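PDB 6B6K: purine nucleoside phosphorylase from Schistosoma mansoni, which catalyses the reversible phosphorolysis of purine nucleosides such as inosine and guanosine, releasing the free base and ribose 1-phosphate. Local coordinates for residues G192-N197 against S222-V227. Numbering follows the deposited sequence.
Sequences GVYAFN and STVPEV. With CVG (6-methylpyridazin-3-ol), chain I; DMS (dimethyl sulfoxide), chain H.
Tyr194 and Phe196, two residues apart on one face of strand 189-196, extend side by side against the turn that opens helix 224-232. In both, CG lies anti to the backbone N (chi1 -179°), which extends the rings from the strand to reach Ser222 and Val224. The phenol end of Tyr194 reaches the backbone of Ser222, whose N-H donates an almost straight hydrogen bond to Tyr194 OH (3.1 Å, 165°). Val224 lies across from both aromatics and touches each: its CG2 branch meets Tyr194 at CD2 (3.7 Å), while its CB lies 3.9 Å from Phe196 CD2. Pro225 meets the outer part of the Phe196 ring, on the side where Val224 lies. Its CG comes within 3.6 Å of Phe196 CE2, and its CD makes an off-centre CH-pi contact. Ser222 OG receives a hydrogen bond from Thr223 OG1 (3.1 Å); Thr223 OG1 is also hydrogen-bonded to Asn117 ND2. Just past the strand, Asn197 ND2 donates to the O of the bound 6-methylpyridazin-3-ol (3.0 Å). Leu145 of a second subunit packs on Phe196. The helix start thus packs on the mixed central sheet of this phosphorylase-superfamily protein, where Ile134 of strand 131-139 and Ser241 of strand 236-246 touch Tyr194.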
loop_
_atom_site.group_PDB
_atom_site.type_symbol
_atom_site.label_atom_id
_atom_site.label_comp_id
_atom_site.label_asym_id
_atom_site.label_seq_id
_atom_site.Cartn_x
_atom_site.Cartn_y
_atom_site.Cartn_z
ATOM N N GLY A 192 1.922 -21.548 -11.088
ATOM C CA GLY A 192 1.405 -20.925 -9.875
ATOM C C GLY A 192 1.191 -19.426 -9.981
ATOM O O GLY A 192 1.618 -18.760 -10.935
ATOM N N VAL A 193 0.532 -18.906 -8.940
ATOM C CA VAL A 193 0.209 -17.484 -8.765
ATOM C C VAL A 193 1.276 -16.822 -7.886
ATOM O O VAL A 193 1.556 -17.303 -6.778
ATOM C CB VAL A 193 -1.182 -17.328 -8.116
ATOM C CG1 VAL A 193 -1.473 -15.845 -7.752
ATOM C CG2 VAL A 193 -2.287 -17.916 -9.021
ATOM N N TYR A 194 1.814 -15.684 -8.353
ATOM C CA TYR A 194 2.885 -14.938 -7.675
ATOM C C TYR A 194 2.335 -13.754 -6.890
ATOM O O TYR A 194 1.660 -12.888 -7.459
ATOM C CB TYR A 194 3.867 -14.430 -8.727
ATOM C CG TYR A 194 5.100 -13.647 -8.273
ATOM C CD1 TYR A 194 6.334 -14.271 -8.185
ATOM C CD2 TYR A 194 5.043 -12.271 -8.041
ATOM C CE1 TYR A 194 7.476 -13.569 -7.819
ATOM C CE2 TYR A 194 6.195 -11.553 -7.676
ATOM C CZ TYR A 194 7.405 -12.208 -7.580
ATOM O OH TYR A 194 8.525 -11.489 -7.228
ATOM N N ALA A 195 2.657 -13.700 -5.589
ATOM C CA ALA A 195 2.335 -12.543 -4.747
ATOM C C ALA A 195 3.522 -11.596 -4.748
ATOM O O ALA A 195 4.641 -12.009 -4.434
ATOM C CB ALA A 195 2.076 -12.949 -3.300
ATOM N N PHE A 196 3.259 -10.315 -5.047
ATOM C CA PHE A 196 4.283 -9.260 -4.998
ATOM C C PHE A 196 4.302 -8.657 -3.582
ATOM O O PHE A 196 3.370 -7.941 -3.191
ATOM C CB PHE A 196 3.981 -8.215 -6.071
ATOM C CG PHE A 196 4.976 -7.062 -6.160
ATOM C CD1 PHE A 196 6.284 -7.149 -5.676
ATOM C CD2 PHE A 196 4.588 -5.867 -6.776
ATOM C CE1 PHE A 196 7.170 -6.058 -5.790
ATOM C CE2 PHE A 196 5.459 -4.794 -6.871
ATOM C CZ PHE A 196 6.756 -4.871 -6.376
ATOM N N ASN A 197 5.367 -8.978 -2.810
ATOM C CA ASN A 197 5.724 -8.336 -1.534
ATOM C C ASN A 197 6.700 -7.201 -1.850
ATOM O O ASN A 197 7.801 -7.448 -2.349
ATOM C CB ASN A 197 6.400 -9.374 -0.628
ATOM C CG ASN A 197 7.076 -8.764 0.617
ATOM O OD1 ASN A 197 6.680 -7.709 1.119
ATOM N ND2 ASN A 197 8.147 -9.453 1.099
ATOM N N SER A 222 9.921 -8.715 -6.864
ATOM C CA SER A 222 10.257 -8.159 -8.182
ATOM C C SER A 222 9.181 -8.576 -9.186
ATOM O O SER A 222 8.093 -9.030 -8.809
ATOM C CB SER A 222 11.652 -8.640 -8.630
ATOM O OG SER A 222 11.594 -10.014 -8.939
ATOM N N THR A 223 9.509 -8.416 -10.479
ATOM C CA THR A 223 8.798 -9.000 -11.618
ATOM C C THR A 223 7.483 -8.310 -11.980
ATOM O O THR A 223 7.282 -7.910 -13.140
ATOM C CB THR A 223 8.656 -10.506 -11.393
ATOM O OG1 THR A 223 9.966 -11.081 -11.329
ATOM C CG2 THR A 223 7.897 -11.209 -12.536
ATOM N N VAL A 224 6.557 -8.181 -11.028
ATOM C CA VAL A 224 5.242 -7.618 -11.362
ATOM C C VAL A 224 5.328 -6.212 -11.950
ATOM O O VAL A 224 4.613 -5.931 -12.926
ATOM C CB VAL A 224 4.297 -7.750 -10.149
ATOM C CG1 VAL A 224 3.044 -6.913 -10.308
ATOM C CG2 VAL A 224 3.960 -9.218 -9.876
ATOM N N PRO A 225 6.183 -5.293 -11.462
ATOM C CA PRO A 225 6.281 -3.966 -12.142
ATOM C C PRO A 225 6.667 -4.038 -13.613
ATOM O O PRO A 225 6.005 -3.415 -14.476
ATOM C CB PRO A 225 7.305 -3.204 -11.290
ATOM C CG PRO A 225 7.167 -3.865 -9.876
ATOM C CD PRO A 225 6.993 -5.331 -10.216
ATOM N N GLU A 226 7.670 -4.853 -13.943
ATOM C CA GLU A 226 8.105 -4.999 -15.335
ATOM C C GLU A 226 7.043 -5.698 -16.185
ATOM O O GLU A 226 6.868 -5.362 -17.371
ATOM C CB GLU A 226 9.415 -5.798 -15.411
ATOM C CG GLU A 226 10.562 -5.311 -14.611
ATOM C CD GLU A 226 10.644 -6.044 -13.288
ATOM O OE1 GLU A 226 9.889 -5.686 -12.407
ATOM O OE2 GLU A 226 11.430 -7.020 -13.144
ATOM N N VAL A 227 6.366 -6.718 -15.630
ATOM C CA VAL A 227 5.275 -7.381 -16.357
ATOM C C VAL A 227 4.198 -6.366 -16.755
ATOM O O VAL A 227 3.655 -6.419 -17.868
ATOM C CB VAL A 227 4.682 -8.521 -15.507
ATOM C CG1 VAL A 227 3.343 -9.048 -16.076
ATOM C CG2 VAL A 227 5.687 -9.652 -15.360
HETATM C C4 CVG I . 12.149 -13.782 -1.733
HETATM C C3 CVG I . 11.271 -12.752 -1.555
HETATM C C2 CVG I . 10.181 -12.875 -0.595
HETATM C C1 CVG I . 12.025 -14.961 -0.930
HETATM O O CVG I . 9.249 -11.845 -0.359
HETATM N N1 CVG I . 10.064 -14.039 0.151
HETATM N N CVG I . 10.990 -15.100 -0.003
HETATM C C CVG I . 13.028 -16.089 -1.129
HETATM S S DMS H . 14.829 -10.907 -7.533
HETATM O O DMS H . 13.452 -11.200 -8.011
HETATM C C1 DMS H . 15.839 -12.349 -7.786
HETATM C C2 DMS H . 15.794 -10.087 -8.811
#